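Local coordinates for glucose-6-phosphate isomerase (Plasmodium falciparum, PDB 3QKI), which probably interconverts alpha-D-glucose 6-phosphate and beta-D-fructose 6-phosphate, the second step of glycolysis, at residues I58-M66 with Y524-L532; V103-V111 with I546-V554. All blocks are in the same frame, centred on the assembly; numbering follows the deposited sequence. Where two conformers were deposited one is given.

Contact 1: residues I58-M66 with Y524-L532; sequences IKKFKNFYM and YTCGLLLSL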
loop_
_atom_site.group_PDB
_atom_site.type_symbol
_atom_site.label_atom_id
_atom_site.label_comp_id
_atom_site.label_asym_id
_atom_site.label_seq_id
_atom_site.Cartn_x
_atom_site.Cartn_y
_atom_site.Cartn_z
ATOM N N ILE A 58 24.948 14.575 -7.030
ATOM C CA ILE A 58 25.006 13.750 -5.824
ATOM C C ILE A 58 25.329 14.701 -4.688
ATOM O O ILE A 58 26.388 15.336 -4.692
ATOM C CB ILE A 58 25.970 12.547 -5.953
ATOM C CG1 ILE A 58 25.422 11.543 -6.998
ATOM C CG2 ILE A 58 26.199 11.881 -4.581
ATOM C CD1 ILE A 58 26.401 10.560 -7.559
ATOM N N LYS A 59 24.391 14.841 -3.746
ATOM C CA LYS A 59 24.540 15.751 -2.613
ATOM C C LYS A 59 24.689 14.962 -1.319
ATOM O O LYS A 59 24.136 13.868 -1.203
ATOM C CB LYS A 59 23.320 16.693 -2.538
ATOM C CG LYS A 59 23.009 17.460 -3.826
ATOM C CD LYS A 59 23.949 18.644 -4.023
ATOM C CE LYS A 59 23.700 19.372 -5.309
ATOM N NZ LYS A 59 24.898 20.169 -5.719
ATOM N N LYS A 60 25.446 15.517 -0.345
ATOM C CA LYS A 60 25.662 14.912 0.976
ATOM C C LYS A 60 25.179 15.829 2.098
ATOM O O LYS A 60 25.530 17.018 2.107
ATOM C CB LYS A 60 27.147 14.567 1.195
ATOM N N PHE A 61 24.384 15.286 3.044
ATOM C CA PHE A 61 23.952 16.016 4.234
ATOM C C PHE A 61 23.977 15.076 5.386
ATOM O O PHE A 61 23.212 14.103 5.408
ATOM C CB PHE A 61 22.588 16.735 4.121
ATOM C CG PHE A 61 22.226 17.531 5.362
ATOM C CD1 PHE A 61 21.089 17.228 6.094
ATOM C CD2 PHE A 61 23.060 18.544 5.831
ATOM C CE1 PHE A 61 20.766 17.952 7.245
ATOM C CE2 PHE A 61 22.738 19.259 6.986
ATOM C CZ PHE A 61 21.601 18.947 7.697
ATOM N N LYS A 62 24.875 15.349 6.342
ATOM C CA LYS A 62 25.094 14.531 7.533
ATOM C C LYS A 62 25.478 13.084 7.135
ATOM O O LYS A 62 26.481 12.869 6.445
ATOM C CB LYS A 62 23.876 14.571 8.514
ATOM C CG LYS A 62 23.458 15.971 8.977
ATOM C CD LYS A 62 24.186 16.430 10.225
ATOM C CE LYS A 62 23.733 17.811 10.620
ATOM N NZ LYS A 62 24.613 18.388 11.675
ATOM N N ASN A 63 24.630 12.135 7.540
ATOM C CA ASN A 63 24.812 10.703 7.351
ATOM C C ASN A 63 24.115 10.126 6.098
ATOM O O ASN A 63 23.719 8.951 6.094
ATOM C CB ASN A 63 24.421 9.968 8.647
ATOM C CG ASN A 63 23.278 10.583 9.423
ATOM O OD1 ASN A 63 22.127 10.170 9.294
ATOM N ND2 ASN A 63 23.572 11.564 10.266
ATOM N N PHE A 64 23.977 10.941 5.018
ATOM C CA PHE A 64 23.328 10.478 3.793
ATOM C C PHE A 64 23.705 11.165 2.511
ATOM O O PHE A 64 24.087 12.342 2.516
ATOM C CB PHE A 64 21.798 10.402 3.952
ATOM C CG PHE A 64 20.987 11.649 3.671
ATOM C CD1 PHE A 64 20.649 12.522 4.696
ATOM C CD2 PHE A 64 20.464 11.885 2.409
ATOM C CE1 PHE A 64 19.872 13.651 4.446
ATOM C CE2 PHE A 64 19.680 13.016 2.159
ATOM C CZ PHE A 64 19.379 13.881 3.180
ATOM N N TYR A 65 23.531 10.437 1.402
ATOM C CA TYR A 65 23.715 10.907 0.039
ATOM C C TYR A 65 22.360 10.917 -0.691
ATOM O O TYR A 65 21.553 9.989 -0.545
ATOM C CB TYR A 65 24.659 9.960 -0.744
ATOM C CG TYR A 65 26.149 10.083 -0.476
ATOM C CD1 TYR A 65 27.071 10.000 -1.516
ATOM C CD2 TYR A 65 26.646 10.154 0.825
ATOM C CE1 TYR A 65 28.445 10.057 -1.274
ATOM C CE2 TYR A 65 28.016 10.264 1.073
ATOM C CZ TYR A 65 28.913 10.213 0.022
ATOM O OH TYR A 65 30.266 10.265 0.272
ATOM N N MET A 66 22.108 11.963 -1.468
ATOM C CA MET A 66 20.960 11.997 -2.357
ATOM C C MET A 66 21.552 12.046 -3.758
ATOM O O MET A 66 22.364 12.928 -4.062
ATOM C CB MET A 66 20.028 13.194 -2.142
ATOM C CG MET A 66 18.850 13.150 -3.095
ATOM S SD MET A 66 17.611 14.429 -2.902
ATOM C CE MET A 66 18.614 15.918 -3.477
ATOM N N TYR A 524 17.772 9.490 15.031
ATOM C CA TYR A 524 18.171 10.747 14.430
ATOM C C TYR A 524 17.908 10.737 12.902
ATOM O O TYR A 524 17.295 11.667 12.377
ATOM C CB TYR A 524 19.653 11.020 14.749
ATOM C CG TYR A 524 20.167 12.289 14.117
ATOM C CD1 TYR A 524 20.836 12.259 12.898
ATOM C CD2 TYR A 524 19.999 13.526 14.745
ATOM C CE1 TYR A 524 21.336 13.426 12.320
ATOM C CE2 TYR A 524 20.477 14.699 14.166
ATOM C CZ TYR A 524 21.123 14.645 12.941
ATOM O OH TYR A 524 21.560 15.789 12.330
ATOM N N THR A 525 18.389 9.687 12.207
ATOM C CA THR A 525 18.220 9.519 10.768
ATOM C C THR A 525 16.728 9.401 10.384
ATOM O O THR A 525 16.337 9.875 9.325
ATOM C CB THR A 525 19.101 8.352 10.297
ATOM O OG1 THR A 525 20.465 8.617 10.653
ATOM C CG2 THR A 525 19.007 8.110 8.828
ATOM N N CYS A 526 15.906 8.750 11.233
ATOM C CA CYS A 526 14.473 8.624 10.935
ATOM C C CYS A 526 13.825 10.025 10.953
ATOM O O CYS A 526 12.913 10.294 10.169
ATOM C CB CYS A 526 13.786 7.667 11.905
ATOM S SG CYS A 526 12.175 7.067 11.332
ATOM N N GLY A 527 14.342 10.905 11.811
ATOM C CA GLY A 527 13.932 12.303 11.907
ATOM C C GLY A 527 14.348 13.059 10.652
ATOM O O GLY A 527 13.537 13.800 10.074
ATOM N N LEU A 528 15.606 12.834 10.176
ATOM C CA LEU A 528 16.088 13.441 8.928
ATOM C C LEU A 528 15.151 13.049 7.759
ATOM O O LEU A 528 14.795 13.914 6.964
ATOM C CB LEU A 528 17.504 12.954 8.576
ATOM C CG LEU A 528 18.681 13.422 9.398
ATOM C CD1 LEU A 528 19.942 12.760 8.887
ATOM C CD2 LEU A 528 18.833 14.966 9.364
ATOM N N LEU A 529 14.770 11.750 7.672
ATOM C CA LEU A 529 13.891 11.215 6.622
ATOM C C LEU A 529 12.481 11.851 6.669
ATOM O O LEU A 529 11.969 12.247 5.631
ATOM C CB LEU A 529 13.834 9.670 6.668
ATOM C CG LEU A 529 12.981 8.952 5.610
ATOM C CD1 LEU A 529 13.508 9.190 4.198
ATOM C CD2 LEU A 529 12.914 7.446 5.895
ATOM N N LEU A 530 11.876 11.950 7.853
ATOM C CA LEU A 530 10.560 12.569 8.001
ATOM C C LEU A 530 10.586 14.024 7.560
ATOM O O LEU A 530 9.756 14.430 6.741
ATOM C CB LEU A 530 10.029 12.491 9.452
ATOM C CG LEU A 530 8.745 13.298 9.701
ATOM C CD1 LEU A 530 7.546 12.651 9.046
ATOM C CD2 LEU A 530 8.556 13.610 11.137
ATOM N N SER A 531 11.546 14.802 8.086
ATOM C CA SER A 531 11.627 16.226 7.778
ATOM C C SER A 531 11.933 16.457 6.300
ATOM O O SER A 531 11.410 17.394 5.725
ATOM C CB SER A 531 12.622 16.936 8.689
ATOM O OG SER A 531 12.859 18.260 8.227
ATOM N N LEU A 532 12.746 15.593 5.687
ATOM C CA LEU A 532 13.095 15.682 4.279
ATOM C C LEU A 532 11.813 15.689 3.425
ATOM O O LEU A 532 11.678 16.539 2.552
ATOM C CB LEU A 532 14.033 14.511 3.882
ATOM C CG LEU A 532 14.344 14.340 2.387
ATOM C CD1 LEU A 532 14.985 15.577 1.824
ATOM C CD2 LEU A 532 15.220 13.107 2.138
#
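Asn63, in the two-residue turn that joins strand 58-61 to strand 64-70, brings the hairpin closest to helix 523-543, its CA lying 7.5 Å from that of Thr525. Lys62 and Asn63 adopt angles close to a type II' turn, and the paired strands present Phe61 and Phe64 to the helix. Leu528 meets both. With its CG placed beside the backbone N (chi1 -71°), it sends CD2 to within 4.1 Å of Phe61 CE1, while Leu528 CD1 lies near the plane of the Phe64 ring, 4.3 Å from Phe64 CD1 at its edge. One turn further along, Leu532 CD2 approaches Phe64 CZ at 4.4 Å. A branched leucine suits position 528, since its two methyls serve two rings.

At the turn the contact becomes polar. Asn63 OD1 lies 2.6 Å from Thr525 OG1, but both residues occupy two conformations and the hydroxyl also has Glu520 O within reach, a weak bond, so its proton remains doubtful. Asn63 ND2 comes to the edge of the Tyr524 ring, 3.6 Å from CE1, with amide and ring planes 56° apart. The bent Lys62 chain crosses Tyr524 at about a right angle, its CE 3.4 Å from the phenolic OH, which is hydrogen-bonded to Asp342. The chemistry is thus graded: apolar packing joins hairpin to helix within the fold, and polar groups border it where the turn nears solvent.

Contact 2: residues V103-V111 with I546-V554; sequences VNMTENRSV and INSFDQWGV
Asn547 extends its amide across to Asn104, its CG anti to the backbone N (chi1 -179°), while Thr106 holds OG1 between its own backbone N and carbonyl carbon (chi1 68°), facing Asp550 and Trp552. The Asn547 ND2 to Asn104 OD1 bond is 3.0 Å long and almost straight at 178°; the acceptor lies in the amide plane of Asn547, yet the donor sits above the carbonyl plane of Asn104. Thr106 works as a relay, its hydroxyl giving its proton to the anti lone pair of Asp550 OD2 at 2.5 Å and accepting from Trp552 NE1 at 2.9 Å. A threonine suits the place because one small hydroxyl can do both while CG2 packs beside Asp550 OD2. The other Asp550 oxygen forms a salt bridge with Lys402, which would favour the charged carboxylate.

Asn104 uses both ends of its amide, since ND2 donates to Glu107 OE1 at 2.8 Å. Glu107 OE2 in turn accepts from a water, 2.8 Å away, that also takes the backbone N-H of Gln551 and lies over the face of the Trp552 indole.

Away from this polar network, the Phe549 ring is held between Val111, whose CG2 lies 3.7 Å from the ring centroid in a CH-pi contact, and Ser548 CB on the opposite face.

Asn547 OD1 closes an Asx turn by accepting from Phe549 N, and Asn108 and Arg109 form a G1 beta bulge facing Asn104. Two irregular loops knitted by side-chain bonds thus lie beside the sugar-phosphate site: Gln551, hydrogen-bonded to Arg312, packs against Glu398, which binds fructose 6-phosphate (no sugar is bound in this chain), placing the arrangement in the surroundings of the isomerase pocket.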
loop_
_atom_site.group_PDB
_atom_site.type_symbol
_atom_site.label_atom_id
_atom_site.label_comp_id
_atom_site.label_asym_id
_atom_site.label_seq_id
_atom_site.Cartn_x
_atom_site.Cartn_y
_atom_site.Cartn_z
ATOM N N VAL A 103 0.432 31.512 6.346
ATOM C CA VAL A 103 0.597 31.006 4.984
ATOM C C VAL A 103 -0.545 30.086 4.514
ATOM O O VAL A 103 -0.719 29.902 3.307
ATOM C CB VAL A 103 2.015 30.458 4.690
ATOM C CG1 VAL A 103 3.068 31.532 4.929
ATOM C CG2 VAL A 103 2.312 29.209 5.512
ATOM N N ASN A 104 -1.328 29.520 5.468
ATOM C CA ASN A 104 -2.489 28.705 5.135
ATOM C C ASN A 104 -3.559 29.767 4.897
ATOM O O ASN A 104 -4.252 30.202 5.822
ATOM C CB ASN A 104 -2.832 27.764 6.291
ATOM C CG ASN A 104 -4.060 26.931 6.080
ATOM O OD1 ASN A 104 -4.827 27.107 5.132
ATOM N ND2 ASN A 104 -4.295 26.018 6.990
ATOM N N MET A 105 -3.622 30.243 3.653
ATOM C CA MET A 105 -4.444 31.385 3.247
ATOM C C MET A 105 -5.954 31.143 3.114
ATOM O O MET A 105 -6.705 32.109 3.051
ATOM C CB MET A 105 -3.827 32.110 2.023
ATOM C CG MET A 105 -3.265 31.156 0.918
ATOM S SD MET A 105 -4.453 30.201 -0.067
ATOM C CE MET A 105 -5.440 31.535 -0.832
ATOM N N THR A 106 -6.418 29.882 3.124
ATOM C CA THR A 106 -7.859 29.651 3.049
ATOM C C THR A 106 -8.468 29.533 4.441
ATOM O O THR A 106 -9.652 29.768 4.594
ATOM C CB THR A 106 -8.231 28.458 2.166
ATOM O OG1 THR A 106 -7.780 27.263 2.796
ATOM C CG2 THR A 106 -7.699 28.585 0.744
ATOM N N GLU A 107 -7.683 29.115 5.431
ATOM C CA GLU A 107 -8.147 28.972 6.805
ATOM C C GLU A 107 -7.572 30.095 7.681
ATOM O O GLU A 107 -7.933 30.194 8.847
ATOM C CB GLU A 107 -7.772 27.590 7.360
ATOM C CG GLU A 107 -8.492 26.441 6.668
ATOM C CD GLU A 107 -8.047 25.051 7.075
ATOM O OE1 GLU A 107 -6.821 24.819 7.132
ATOM O OE2 GLU A 107 -8.920 24.182 7.302
ATOM N N ASN A 108 -6.714 30.958 7.096
ATOM C CA ASN A 108 -6.025 32.079 7.753
ATOM C C ASN A 108 -5.275 31.591 8.992
ATOM O O ASN A 108 -5.560 32.014 10.107
ATOM C CB ASN A 108 -6.984 33.252 8.070
ATOM C CG ASN A 108 -6.231 34.540 8.290
ATOM O OD1 ASN A 108 -5.170 34.780 7.696
ATOM N ND2 ASN A 108 -6.743 35.377 9.167
ATOM N N ARG A 109 -4.349 30.651 8.787
ATOM C CA ARG A 109 -3.621 30.024 9.875
ATOM C C ARG A 109 -2.138 29.970 9.659
ATOM O O ARG A 109 -1.661 29.947 8.522
ATOM C CB ARG A 109 -4.110 28.587 10.070
ATOM C CG ARG A 109 -5.508 28.500 10.612
ATOM C CD ARG A 109 -5.574 27.483 11.715
ATOM N NE ARG A 109 -5.715 26.132 11.194
ATOM C CZ ARG A 109 -6.872 25.490 11.092
ATOM N NH1 ARG A 109 -8.004 26.087 11.449
ATOM N NH2 ARG A 109 -6.908 24.249 10.625
ATOM N N SER A 110 -1.409 29.852 10.763
ATOM C CA SER A 110 0.025 29.662 10.745
ATOM C C SER A 110 0.279 28.177 10.478
ATOM O O SER A 110 -0.621 27.353 10.632
ATOM C CB SER A 110 0.633 30.083 12.077
ATOM O OG SER A 110 0.470 31.477 12.271
ATOM N N VAL A 111 1.496 27.848 10.055
ATOM C CA VAL A 111 1.934 26.476 9.725
ATOM C C VAL A 111 3.251 26.316 10.483
ATOM O O VAL A 111 4.308 26.769 10.022
ATOM C CB VAL A 111 2.085 26.302 8.196
ATOM C CG1 VAL A 111 2.693 24.941 7.866
ATOM C CG2 VAL A 111 0.732 26.480 7.483
ATOM N N ILE A 546 -0.050 26.301 -4.827
ATOM C CA ILE A 546 -1.306 25.837 -4.213
ATOM C C ILE A 546 -1.168 25.930 -2.688
ATOM O O ILE A 546 -0.069 26.170 -2.172
ATOM C CB ILE A 546 -1.710 24.417 -4.680
ATOM C CG1 ILE A 546 -0.620 23.373 -4.313
ATOM C CG2 ILE A 546 -2.172 24.396 -6.174
ATOM C CD1 ILE A 546 -0.946 21.965 -4.718
ATOM N N ASN A 547 -2.269 25.761 -1.976
ATOM C CA ASN A 547 -2.244 25.790 -0.522
ATOM C C ASN A 547 -2.081 24.332 -0.022
ATOM O O ASN A 547 -3.012 23.545 -0.114
ATOM C CB ASN A 547 -3.497 26.468 0.050
ATOM C CG ASN A 547 -3.503 26.555 1.567
ATOM O OD1 ASN A 547 -2.488 26.363 2.230
ATOM N ND2 ASN A 547 -4.636 26.874 2.147
ATOM N N SER A 548 -0.892 23.984 0.480
ATOM C CA SER A 548 -0.557 22.634 0.963
ATOM C C SER A 548 -1.192 22.325 2.311
ATOM O O SER A 548 -1.092 21.205 2.794
ATOM C CB SER A 548 0.956 22.522 1.170
ATOM O OG SER A 548 1.694 22.568 -0.031
ATOM N N PHE A 549 -1.781 23.335 2.947
ATOM C CA PHE A 549 -2.173 23.293 4.325
ATOM C C PHE A 549 -3.627 23.109 4.683
ATOM O O PHE A 549 -3.919 22.894 5.847
ATOM C CB PHE A 549 -1.500 24.480 5.065
ATOM C CG PHE A 549 -0.042 24.587 4.691
ATOM C CD1 PHE A 549 0.420 25.654 3.923
ATOM C CD2 PHE A 549 0.866 23.596 5.060
ATOM C CE1 PHE A 549 1.776 25.755 3.584
ATOM C CE2 PHE A 549 2.212 23.683 4.686
ATOM C CZ PHE A 549 2.660 24.773 3.971
ATOM N N ASP A 550 -4.526 23.142 3.695
ATOM C CA ASP A 550 -5.933 22.955 3.947
ATOM C C ASP A 550 -6.358 21.592 3.388
ATOM O O ASP A 550 -5.530 20.835 2.861
ATOM C CB ASP A 550 -6.739 24.121 3.309
ATOM C CG ASP A 550 -6.570 24.314 1.799
ATOM O OD1 ASP A 550 -6.061 23.388 1.124
ATOM O OD2 ASP A 550 -6.975 25.376 1.289
ATOM N N GLN A 551 -7.642 21.250 3.534
ATOM C CA GLN A 551 -8.170 19.979 3.026
ATOM C C GLN A 551 -9.685 20.076 2.876
ATOM O O GLN A 551 -10.420 19.300 3.462
ATOM C CB GLN A 551 -7.702 18.737 3.847
ATOM C CG GLN A 551 -7.994 18.768 5.373
ATOM C CD GLN A 551 -7.164 19.801 6.119
ATOM O OE1 GLN A 551 -5.940 19.894 5.956
ATOM N NE2 GLN A 551 -7.813 20.638 6.929
ATOM N N TRP A 552 -10.147 21.051 2.082
ATOM C CA TRP A 552 -11.584 21.283 1.855
ATOM C C TRP A 552 -12.279 20.141 1.144
ATOM O O TRP A 552 -13.500 20.014 1.249
ATOM C CB TRP A 552 -11.803 22.597 1.097
ATOM C CG TRP A 552 -11.347 23.795 1.875
ATOM C CD1 TRP A 552 -10.279 24.591 1.604
ATOM C CD2 TRP A 552 -11.927 24.294 3.080
ATOM N NE1 TRP A 552 -10.176 25.581 2.551
ATOM C CE2 TRP A 552 -11.181 25.426 3.466
ATOM C CE3 TRP A 552 -13.017 23.896 3.876
ATOM C CZ2 TRP A 552 -11.503 26.186 4.598
ATOM C CZ3 TRP A 552 -13.333 24.645 5.005
ATOM C CH2 TRP A 552 -12.586 25.780 5.347
ATOM N N GLY A 553 -11.489 19.295 0.480
ATOM C CA GLY A 553 -11.958 18.158 -0.296
ATOM C C GLY A 553 -12.565 17.016 0.475
ATOM O O GLY A 553 -13.155 16.100 -0.116
ATOM N N VAL A 554 -12.447 17.063 1.772
ATOM C CA VAL A 554 -12.949 15.983 2.607
ATOM C C VAL A 554 -14.380 16.214 3.107
ATOM O O VAL A 554 -15.000 15.300 3.644
ATOM C CB VAL A 554 -11.939 15.638 3.745
ATOM C CG1 VAL A 554 -10.523 15.456 3.184
ATOM C CG2 VAL A 554 -11.951 16.689 4.849
HETATM O O HOH W 1 -9.622 22.828 4.925
HETATM O O HOH W 2 -5.685 22.707 7.873
#

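Overall arrangement
The two contacts share no secondary-structure element, but the chain connects them: helix 523-543, which supplies one side of contact 1, runs on into a loop of contact 2. Their centres lie 27 Å apart. Contact 1 joins regular elements, a hairpin at one margin of the mixed sheet and a helix, chiefly through hydrocarbon, and is partly buried. Contact 2 is more fully enclosed, though farther from the chain centre, yet more polar: its loops, which lack regular helix or strand, are joined by amides, carboxylates, a hydroxyl, an indole N-H and water. Both reach the second subunit: Tyr65 stacks on its Tyr593, and Trp552 makes a cation-pi contact with its Lys505. Contact 2 alone adjoins substrate-binding residues.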